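Local atomic coordinates of START domain-containing protein 10 (Homo sapiens, PDB entry 6SER), a protein that transfers phosphatidylcholine and phosphatidylethanolamine between membranes, favouring lipids with a palmitoyl or stearoyl chain at sn-1 and an unsaturated 18-carbon chain at sn-2. Residues Q28-F33 with D142-N147; V52-Q57 with I68-E73; T169-Q174 with I183-Q188. All coordinates share one frame; numbering follows the deposited sequence.

Interaction 1: Q28-F33 with D142-N147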
# COMPACT_ATOMS: atom_id res chain seq x y z
N GLN A 28 -15.69 3.58 9.46
CA GLN A 28 -15.41 4.99 9.19
C GLN A 28 -14.02 5.18 8.59
O GLN A 28 -13.83 6.08 7.77
CB GLN A 28 -15.58 5.80 10.48
CG GLN A 28 -15.15 7.26 10.42
CD GLN A 28 -16.02 8.10 9.50
OE1 GLN A 28 -17.14 7.73 9.15
NE2 GLN A 28 -15.50 9.26 9.12
N ASP A 29 -13.05 4.34 8.97
CA ASP A 29 -11.70 4.49 8.44
C ASP A 29 -11.67 4.22 6.94
O ASP A 29 -11.00 4.93 6.18
CB ASP A 29 -10.72 3.56 9.16
CG ASP A 29 -10.44 4.00 10.59
OD1 ASP A 29 -10.48 3.15 11.50
OD2 ASP A 29 -10.18 5.20 10.81
N PHE A 30 -12.47 3.28 6.49
CA PHE A 30 -12.58 2.96 5.06
C PHE A 30 -13.24 4.14 4.34
O PHE A 30 -12.87 4.49 3.28
CB PHE A 30 -13.34 1.66 4.85
CG PHE A 30 -12.51 0.43 5.05
CD1 PHE A 30 -11.59 0.04 4.13
CD2 PHE A 30 -12.65 -0.34 6.18
CE1 PHE A 30 -10.84 -1.09 4.30
CE2 PHE A 30 -11.88 -1.46 6.37
CZ PHE A 30 -10.98 -1.85 5.42
N ARG A 31 -14.22 4.75 4.98
CA ARG A 31 -14.95 5.89 4.39
C ARG A 31 -14.02 7.09 4.28
O ARG A 31 -13.93 7.68 3.26
CB ARG A 31 -16.22 6.16 5.19
CG ARG A 31 -17.36 5.24 4.81
CD ARG A 31 -18.74 5.71 5.16
NE ARG A 31 -18.67 6.03 6.56
CZ ARG A 31 -19.29 5.37 7.50
NH1 ARG A 31 -20.09 4.37 7.19
NH2 ARG A 31 -19.10 5.71 8.75
N SER A 32 -13.29 7.37 5.33
CA SER A 32 -12.38 8.52 5.33
C SER A 32 -11.36 8.32 4.24
O SER A 32 -11.05 9.26 3.61
CB SER A 32 -11.69 8.65 6.63
OG SER A 32 -12.46 9.37 7.52
N PHE A 33 -10.81 7.13 4.13
CA PHE A 33 -9.82 6.82 3.09
C PHE A 33 -10.41 7.03 1.71
O PHE A 33 -9.84 7.68 0.97
CB PHE A 33 -9.20 5.45 3.31
CG PHE A 33 -8.17 5.14 2.28
CD1 PHE A 33 -6.85 5.44 2.48
CD2 PHE A 33 -8.54 4.63 1.09
CE1 PHE A 33 -5.92 5.18 1.50
CE2 PHE A 33 -7.62 4.36 0.11
CZ PHE A 33 -6.31 4.65 0.32
N ASP A 142 -16.48 -1.47 -5.99
CA ASP A 142 -15.16 -0.94 -5.72
C ASP A 142 -14.46 -1.74 -4.63
O ASP A 142 -15.06 -2.55 -3.93
CB ASP A 142 -15.25 0.53 -5.29
CG ASP A 142 -16.03 1.36 -6.28
OD1 ASP A 142 -16.52 2.45 -5.89
OD2 ASP A 142 -16.17 0.91 -7.43
N TYR A 143 -13.15 -1.50 -4.51
CA TYR A 143 -12.33 -2.14 -3.50
C TYR A 143 -11.45 -1.10 -2.81
O TYR A 143 -10.97 -0.15 -3.43
CB TYR A 143 -11.42 -3.21 -4.10
CG TYR A 143 -12.08 -4.31 -4.92
CD1 TYR A 143 -12.21 -4.19 -6.30
CD2 TYR A 143 -12.51 -5.48 -4.32
CE1 TYR A 143 -12.79 -5.20 -7.06
CE2 TYR A 143 -13.08 -6.51 -5.06
CZ TYR A 143 -13.22 -6.36 -6.43
OH TYR A 143 -13.80 -7.38 -7.16
N ILE A 144 -11.24 -1.30 -1.51
CA ILE A 144 -10.26 -0.53 -0.75
C ILE A 144 -9.34 -1.49 -0.03
O ILE A 144 -9.80 -2.45 0.60
CB ILE A 144 -10.93 0.42 0.26
CG1 ILE A 144 -11.75 1.48 -0.46
CG2 ILE A 144 -9.88 1.07 1.14
CD1 ILE A 144 -12.42 2.46 0.48
N ILE A 145 -8.04 -1.24 -0.11
CA ILE A 145 -7.03 -1.89 0.72
C ILE A 145 -6.21 -0.78 1.35
O ILE A 145 -5.62 0.03 0.64
CB ILE A 145 -6.12 -2.81 -0.09
CG1 ILE A 145 -6.92 -3.63 -1.10
CG2 ILE A 145 -5.38 -3.75 0.84
CD1 ILE A 145 -6.05 -4.55 -1.92
N MET A 146 -6.16 -0.76 2.69
CA MET A 146 -5.36 0.20 3.44
C MET A 146 -4.36 -0.51 4.35
O MET A 146 -4.54 -1.68 4.71
CB MET A 146 -6.21 1.10 4.34
CG MET A 146 -7.58 1.32 3.85
SD MET A 146 -8.45 2.42 4.95
CE MET A 146 -8.84 1.31 6.28
N ASN A 147 -3.32 0.22 4.74
CA ASN A 147 -2.37 -0.28 5.72
C ASN A 147 -1.72 0.90 6.43
O ASN A 147 -1.78 2.04 5.96
CB ASN A 147 -1.33 -1.20 5.06
CG ASN A 147 -0.20 -0.45 4.38
OD1 ASN A 147 0.51 0.34 5.00
ND2 ASN A 147 0.03 -0.75 3.10

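Interaction 2: V52-Q57 with I68-E73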
# COMPACT_ATOMS: atom_id res chain seq x y z
N VAL A 52 -2.28 9.03 -16.20
CA VAL A 52 -1.69 9.01 -14.87
C VAL A 52 -1.54 10.44 -14.38
O VAL A 52 -0.96 11.28 -15.07
CB VAL A 52 -0.32 8.30 -14.87
CG1 VAL A 52 0.27 8.33 -13.47
CG2 VAL A 52 -0.45 6.88 -15.37
N SER A 53 -2.06 10.72 -13.18
CA SER A 53 -1.88 12.02 -12.54
C SER A 53 -1.39 11.85 -11.11
O SER A 53 -1.70 10.86 -10.44
CB SER A 53 -3.18 12.84 -12.55
OG SER A 53 -4.31 11.99 -12.50
N VAL A 54 -0.61 12.84 -10.66
CA VAL A 54 -0.03 12.87 -9.32
C VAL A 54 -0.45 14.17 -8.64
O VAL A 54 -0.31 15.25 -9.22
CB VAL A 54 1.50 12.74 -9.37
CG1 VAL A 54 2.11 12.76 -7.96
CG2 VAL A 54 1.91 11.48 -10.11
N TRP A 55 -0.97 14.06 -7.42
CA TRP A 55 -1.29 15.20 -6.58
C TRP A 55 -0.44 15.18 -5.31
O TRP A 55 0.10 14.13 -4.91
CB TRP A 55 -2.76 15.23 -6.17
CG TRP A 55 -3.75 15.46 -7.26
CD1 TRP A 55 -4.36 16.65 -7.59
CD2 TRP A 55 -4.29 14.48 -8.16
NE1 TRP A 55 -5.22 16.46 -8.63
CE2 TRP A 55 -5.20 15.14 -9.00
CE3 TRP A 55 -4.08 13.12 -8.32
CZ2 TRP A 55 -5.90 14.48 -10.00
CZ3 TRP A 55 -4.77 12.46 -9.32
CH2 TRP A 55 -5.68 13.14 -10.14
N VAL A 56 -0.27 16.33 -4.72
CA VAL A 56 0.48 16.46 -3.51
C VAL A 56 -0.37 17.27 -2.57
O VAL A 56 -1.05 18.14 -3.00
CB VAL A 56 1.82 17.10 -3.79
CG1 VAL A 56 2.58 17.33 -2.53
CG2 VAL A 56 2.65 16.22 -4.68
N GLN A 57 -0.37 16.97 -1.29
CA GLN A 57 -1.22 17.72 -0.35
C GLN A 57 -0.80 19.18 -0.28
O GLN A 57 0.34 19.46 -0.02
CB GLN A 57 -1.37 16.99 0.97
CG GLN A 57 -2.75 16.39 1.05
CD GLN A 57 -3.32 16.40 2.44
OE1 GLN A 57 -2.59 16.37 3.40
NE2 GLN A 57 -4.64 16.38 2.53
N ILE A 68 1.02 11.87 -0.71
CA ILE A 68 1.08 11.78 -2.16
C ILE A 68 -0.14 11.00 -2.63
O ILE A 68 -0.57 10.05 -1.97
CB ILE A 68 2.38 11.10 -2.63
CG1 ILE A 68 3.60 11.80 -2.03
CG2 ILE A 68 2.48 11.06 -4.15
CD1 ILE A 68 3.63 13.31 -2.25
N LYS A 69 -0.70 11.40 -3.77
CA LYS A 69 -1.85 10.74 -4.37
C LYS A 69 -1.57 10.51 -5.84
O LYS A 69 -1.12 11.43 -6.54
CB LYS A 69 -3.13 11.56 -4.19
CG LYS A 69 -4.35 10.92 -4.82
CD LYS A 69 -5.50 11.90 -5.00
CE LYS A 69 -5.98 12.44 -3.68
NZ LYS A 69 -7.22 13.23 -3.88
N CYS A 70 -1.80 9.30 -6.33
CA CYS A 70 -1.56 9.00 -7.74
C CYS A 70 -2.73 8.20 -8.29
O CYS A 70 -3.08 7.14 -7.75
CB CYS A 70 -0.24 8.25 -7.93
SG CYS A 70 0.29 8.16 -9.67
N ARG A 71 -3.32 8.70 -9.37
CA ARG A 71 -4.52 8.14 -9.98
C ARG A 71 -4.17 7.64 -11.37
O ARG A 71 -3.46 8.31 -12.12
CB ARG A 71 -5.63 9.19 -10.03
CG ARG A 71 -6.98 8.72 -10.49
CD ARG A 71 -8.01 9.82 -10.29
NE ARG A 71 -9.34 9.49 -10.82
CZ ARG A 71 -9.67 9.56 -12.11
NH1 ARG A 71 -8.76 9.93 -13.01
NH2 ARG A 71 -10.90 9.25 -12.50
N MET A 72 -4.67 6.45 -11.72
CA MET A 72 -4.35 5.86 -13.02
C MET A 72 -5.57 5.18 -13.61
O MET A 72 -6.17 4.30 -12.98
CB MET A 72 -3.20 4.87 -12.91
CG MET A 72 -3.05 4.01 -14.15
SD MET A 72 -1.61 2.95 -14.03
CE MET A 72 -2.16 1.79 -12.79
N GLU A 73 -5.91 5.57 -14.83
CA GLU A 73 -7.03 5.00 -15.55
C GLU A 73 -6.57 3.74 -16.27
O GLU A 73 -5.60 3.77 -17.03
CB GLU A 73 -7.59 6.01 -16.55
CG GLU A 73 -9.05 6.36 -16.32
CD GLU A 73 -9.50 7.57 -17.12
OE1 GLU A 73 -9.50 7.49 -18.37
OE2 GLU A 73 -9.84 8.61 -16.50

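Interaction 3: T169-Q174 with I183-Q188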
# COMPACT_ATOMS: atom_id res chain seq x y z
N THR A 169 -1.04 4.16 3.92
CA THR A 169 -0.89 3.81 2.51
C THR A 169 -2.10 2.97 2.10
O THR A 169 -2.59 2.32 2.88
CB THR A 169 0.53 3.48 2.05
OG1 THR A 169 0.46 2.23 1.41
CG2 THR A 169 1.59 3.32 3.08
N GLY A 170 -2.59 3.11 0.90
CA GLY A 170 -3.77 2.36 0.49
C GLY A 170 -4.14 2.58 -0.94
O GLY A 170 -3.58 3.41 -1.54
N TYR A 171 -5.16 1.86 -1.38
CA TYR A 171 -5.58 1.87 -2.76
C TYR A 171 -7.10 1.89 -2.80
O TYR A 171 -7.76 1.21 -2.01
CB TYR A 171 -5.07 0.63 -3.51
CG TYR A 171 -3.58 0.50 -3.56
CD1 TYR A 171 -2.87 0.91 -4.69
CD2 TYR A 171 -2.86 -0.03 -2.47
CE1 TYR A 171 -1.50 0.79 -4.75
CE2 TYR A 171 -1.49 -0.15 -2.51
CZ TYR A 171 -0.81 0.26 -3.66
OH TYR A 171 0.56 0.14 -3.70
N LEU A 172 -7.64 2.72 -3.68
CA LEU A 172 -9.05 2.72 -4.02
C LEU A 172 -9.16 2.26 -5.46
O LEU A 172 -8.57 2.87 -6.36
CB LEU A 172 -9.68 4.11 -3.84
CG LEU A 172 -11.10 4.22 -4.40
CD1 LEU A 172 -12.03 3.44 -3.51
CD2 LEU A 172 -11.52 5.69 -4.49
N ILE A 173 -9.85 1.15 -5.68
CA ILE A 173 -10.11 0.65 -7.02
C ILE A 173 -11.57 0.93 -7.33
O ILE A 173 -12.46 0.50 -6.59
CB ILE A 173 -9.77 -0.85 -7.15
CG1 ILE A 173 -8.32 -1.12 -6.71
CG2 ILE A 173 -9.98 -1.33 -8.59
CD1 ILE A 173 -7.94 -2.58 -6.77
N GLN A 174 -11.83 1.69 -8.38
CA GLN A 174 -13.18 2.00 -8.80
C GLN A 174 -13.41 1.33 -10.14
O GLN A 174 -12.68 1.60 -11.10
CB GLN A 174 -13.40 3.51 -8.88
CG GLN A 174 -13.45 4.18 -7.51
CD GLN A 174 -13.27 5.69 -7.57
OE1 GLN A 174 -12.30 6.19 -8.15
NE2 GLN A 174 -14.20 6.42 -6.97
N ILE A 183 -7.75 3.28 -10.49
CA ILE A 183 -7.13 3.02 -9.20
C ILE A 183 -6.45 4.30 -8.72
O ILE A 183 -5.72 4.95 -9.47
CB ILE A 183 -6.12 1.86 -9.27
CG1 ILE A 183 -5.49 1.62 -7.89
CG2 ILE A 183 -5.06 2.12 -10.34
CD1 ILE A 183 -4.62 0.40 -7.81
N THR A 184 -6.71 4.65 -7.46
CA THR A 184 -6.06 5.78 -6.81
C THR A 184 -5.19 5.24 -5.68
O THR A 184 -5.68 4.54 -4.79
CB THR A 184 -7.10 6.77 -6.27
OG1 THR A 184 -7.92 7.23 -7.35
CG2 THR A 184 -6.40 7.95 -5.60
N TYR A 185 -3.91 5.56 -5.73
CA TYR A 185 -2.95 5.22 -4.69
C TYR A 185 -2.71 6.45 -3.83
O TYR A 185 -2.46 7.54 -4.35
CB TYR A 185 -1.65 4.72 -5.32
CG TYR A 185 -0.42 4.74 -4.44
CD1 TYR A 185 -0.06 3.62 -3.70
CD2 TYR A 185 0.41 5.87 -4.38
CE1 TYR A 185 1.08 3.62 -2.90
CE2 TYR A 185 1.55 5.87 -3.58
CZ TYR A 185 1.88 4.74 -2.85
OH TYR A 185 3.01 4.72 -2.05
N LEU A 186 -2.83 6.28 -2.52
CA LEU A 186 -2.61 7.37 -1.56
C LEU A 186 -1.64 6.87 -0.50
O LEU A 186 -1.89 5.84 0.13
CB LEU A 186 -3.93 7.82 -0.94
CG LEU A 186 -3.93 8.74 0.28
CD1 LEU A 186 -3.14 10.00 0.01
CD2 LEU A 186 -5.35 9.08 0.67
N ALA A 187 -0.53 7.59 -0.31
CA ALA A 187 0.47 7.14 0.66
C ALA A 187 1.14 8.32 1.36
O ALA A 187 1.29 9.40 0.80
CB ALA A 187 1.57 6.31 0.01
N GLN A 188 1.57 8.05 2.59
CA GLN A 188 2.44 8.92 3.35
C GLN A 188 3.39 8.00 4.12
O GLN A 188 2.99 7.39 5.12
CB GLN A 188 1.65 9.82 4.28
CG GLN A 188 2.50 10.83 5.04
CD GLN A 188 1.67 11.68 5.97
OE1 GLN A 188 0.65 11.24 6.50
NE2 GLN A 188 2.09 12.93 6.16
O HOH W 1 -9.64 5.40 -7.82

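Interaction 1: Q28-F33 with D142-N147
The carbonyl oxygen Asp29 O accepts the backbone N-H of Phe33 inside the helix, 3.0 Å from Phe33 N, and the sulfur of Met146 merely packs near it, with SD 3.8 Å from Asp29 O. No hydrogen bond links 28-33 to 142-147, and the contact between them is apolar. Met146 reaches toward both phenylalanines. Its chain is straight as far as SD and then bends (chi3 -77°), which lays the methyl CE over the middle of one face of the Phe30 ring, 3.7 Å from the centroid, a CH-pi contact only 11° off the ring normal. The sulfur itself views both rings obliquely, with SD 4.5 Å from the Phe30 centroid and at nearly the same distance from that of Phe33, so Met146 makes a Met-aromatic contact with each. Its shortest contact is made by the sulfur, SD to Phe33 CB at 3.5 Å, while CG lies above one face of the Phe33 ring, displaced toward its rim.

Ile144, two residues earlier on the same side of the strand, fills in beside the methionine. Its methyl CG2 lies in the plane of the Phe30 ring, at the edge, 3.6 Å from Phe30 CD1, and also approaches Phe33, 3.8 Å from CD2. The other branch ends at CD1, which rests 3.5 Å from the carbonyl oxygen Phe30 O.

The short helix and strand axes cross at 103°, nearly at right angles, and Pro25 adds to the cover of both Phe30 and Met146. Apolar and Met-aromatic packing therefore does the holding in this contact: a thioether and the methyl branch CG2 of an isoleucine fitted around two rings.

Interaction 2: V52-Q57 with I68-E73
Strands 52-57 and 68-74 form a beta hairpin near one end of the curved sheet of the START fold, and the two segments pair antiparallel. Ser53 with Arg71 and Trp55 with Lys69 are the hydrogen-bonded pairs. Ser53 N reaches Arg71 O at 3.0 Å and Arg71 N returns to Ser53 O; Trp55 N bonds to Lys69 O at 2.8 Å. The return bond, from Lys69 N to Trp55 O at 3.1 Å, is less well directed, its donor standing 37° out of the carbonyl plane and off the lone pairs.

Val52, Val54, Val56, Ile68, Cys70 and Met72 share one face. The sulfur of Cys70 touches two valines, SG lying 3.7 Å from Val54 CG2 and a little farther from Val52 CG1. At the other end Ile68 sends CD1 alongside Val56, 3.9 Å from its CG2, the two side chains pointing the same way.

Trp55 dominates the opposite face. Its CG lies anti to the carbonyl carbon (chi1 -67°), and the indole reaches over the neighbouring strand, where the benzo edge meets Arg71: CZ3 is 3.5 Å from Arg71 CB, with that carbon near the ring plane. The extended Arg71 chain continues beside the indole, its guanidinium plane turned 85° from it. Lys69 approaches obliquely with its aliphatic part, CD 3.8 Å from Trp55 CE3, and its ammonium goes elsewhere, to the carbonyl oxygen of Cys37 and against the ring of Trp43.

Strand 43-49 borders the hairpin along 52-57, while strand 181-190 lies along 68-74. Val52, Val56, Ile68 and Cys70 face helix 197-227, the long C-terminal helix that lies across the lipid cavity in START domains, and Lys69 points toward the end of helix 27-38.

Interaction 3: T169-Q174 with I183-Q188
Backbone bonds come first in the pairing of Thr169 to Gln174 with Ile183 to Gln188, the two antiparallel arms of a beta hairpin. Leu172 and Thr184 exchange a pair of nearly straight bonds, Thr184 N to Leu172 O at 2.8 Å and Leu172 N to Thr184 O. Gly170 and Leu186 form the next hydrogen-bonded pair, less evenly: Leu186 N gives Gly170 O a nearly straight hydrogen bond of 3.1 Å, but the one from Gly170 N to Leu186 O is bent, 136° at the hydrogen. Gly170 is close to fully extended here, and the Phe33 ring of helix 27-38 packs directly on its backbone.

One water joins the polar contacts on the face of Leu172 and Thr184. It lies within hydrogen-bonding distance of Leu172 O, of Gln174 OE1 at 2.8 Å and of Thr184 OG1 at 2.6 Å, and has more acceptors in reach than protons.

Apolar and aromatic contacts lie on the face of Thr169, Tyr171, Ile173, Ile183, Tyr185 and Ala187. The two tyrosine rings meet at 55°, neither stacked nor edge-to-face, and Tyr171 CE1 comes within 3.3 Å of Tyr185 CD1, near the plane of the Tyr185 ring. With CG1 anti to the backbone N (chi1 -180°), Ile183 extends its CD1 to 3.6 Å from Tyr171 CD1 while CG1 lies beside Ile173. Thr169 CB and Ala187 CB are 3.6 Å apart.

Glycol molecules, probably from the crystallisation liquor, lie beside Thr169 and Tyr171, consistent with this face lining the lipid cavity. Helix 197-227 touches it through Met212 and Met215, and helix 79-87 through Leu82 and Leu86. On the other face Leu172, Thr184 and Leu186 meet helix 27-38, while strands 142-151 and 68-74 continue the sheet on its two flanks.

In the fold
Helix 27-38 opens the modelled fold and meets strand 142-151 only after more than a hundred residues, so interaction 1 closes a long loop. Within that loop, interaction 2 closes a short hairpin of its own. Interaction 3, a second hairpin, follows after both. In space it stands between them, its centre about 9 Å from each of theirs. Strand 142-151 joins 161-175, probably by a hydrogen bond from Tyr171 N to Ile145 O, and strand 68-74 joins 181-190, probably by one from Tyr185 N to Cys70 O, so segments of all three contacts share one continuous sheet. Helix 27-38 lies against its outer face and helix 197-227 across the inner one.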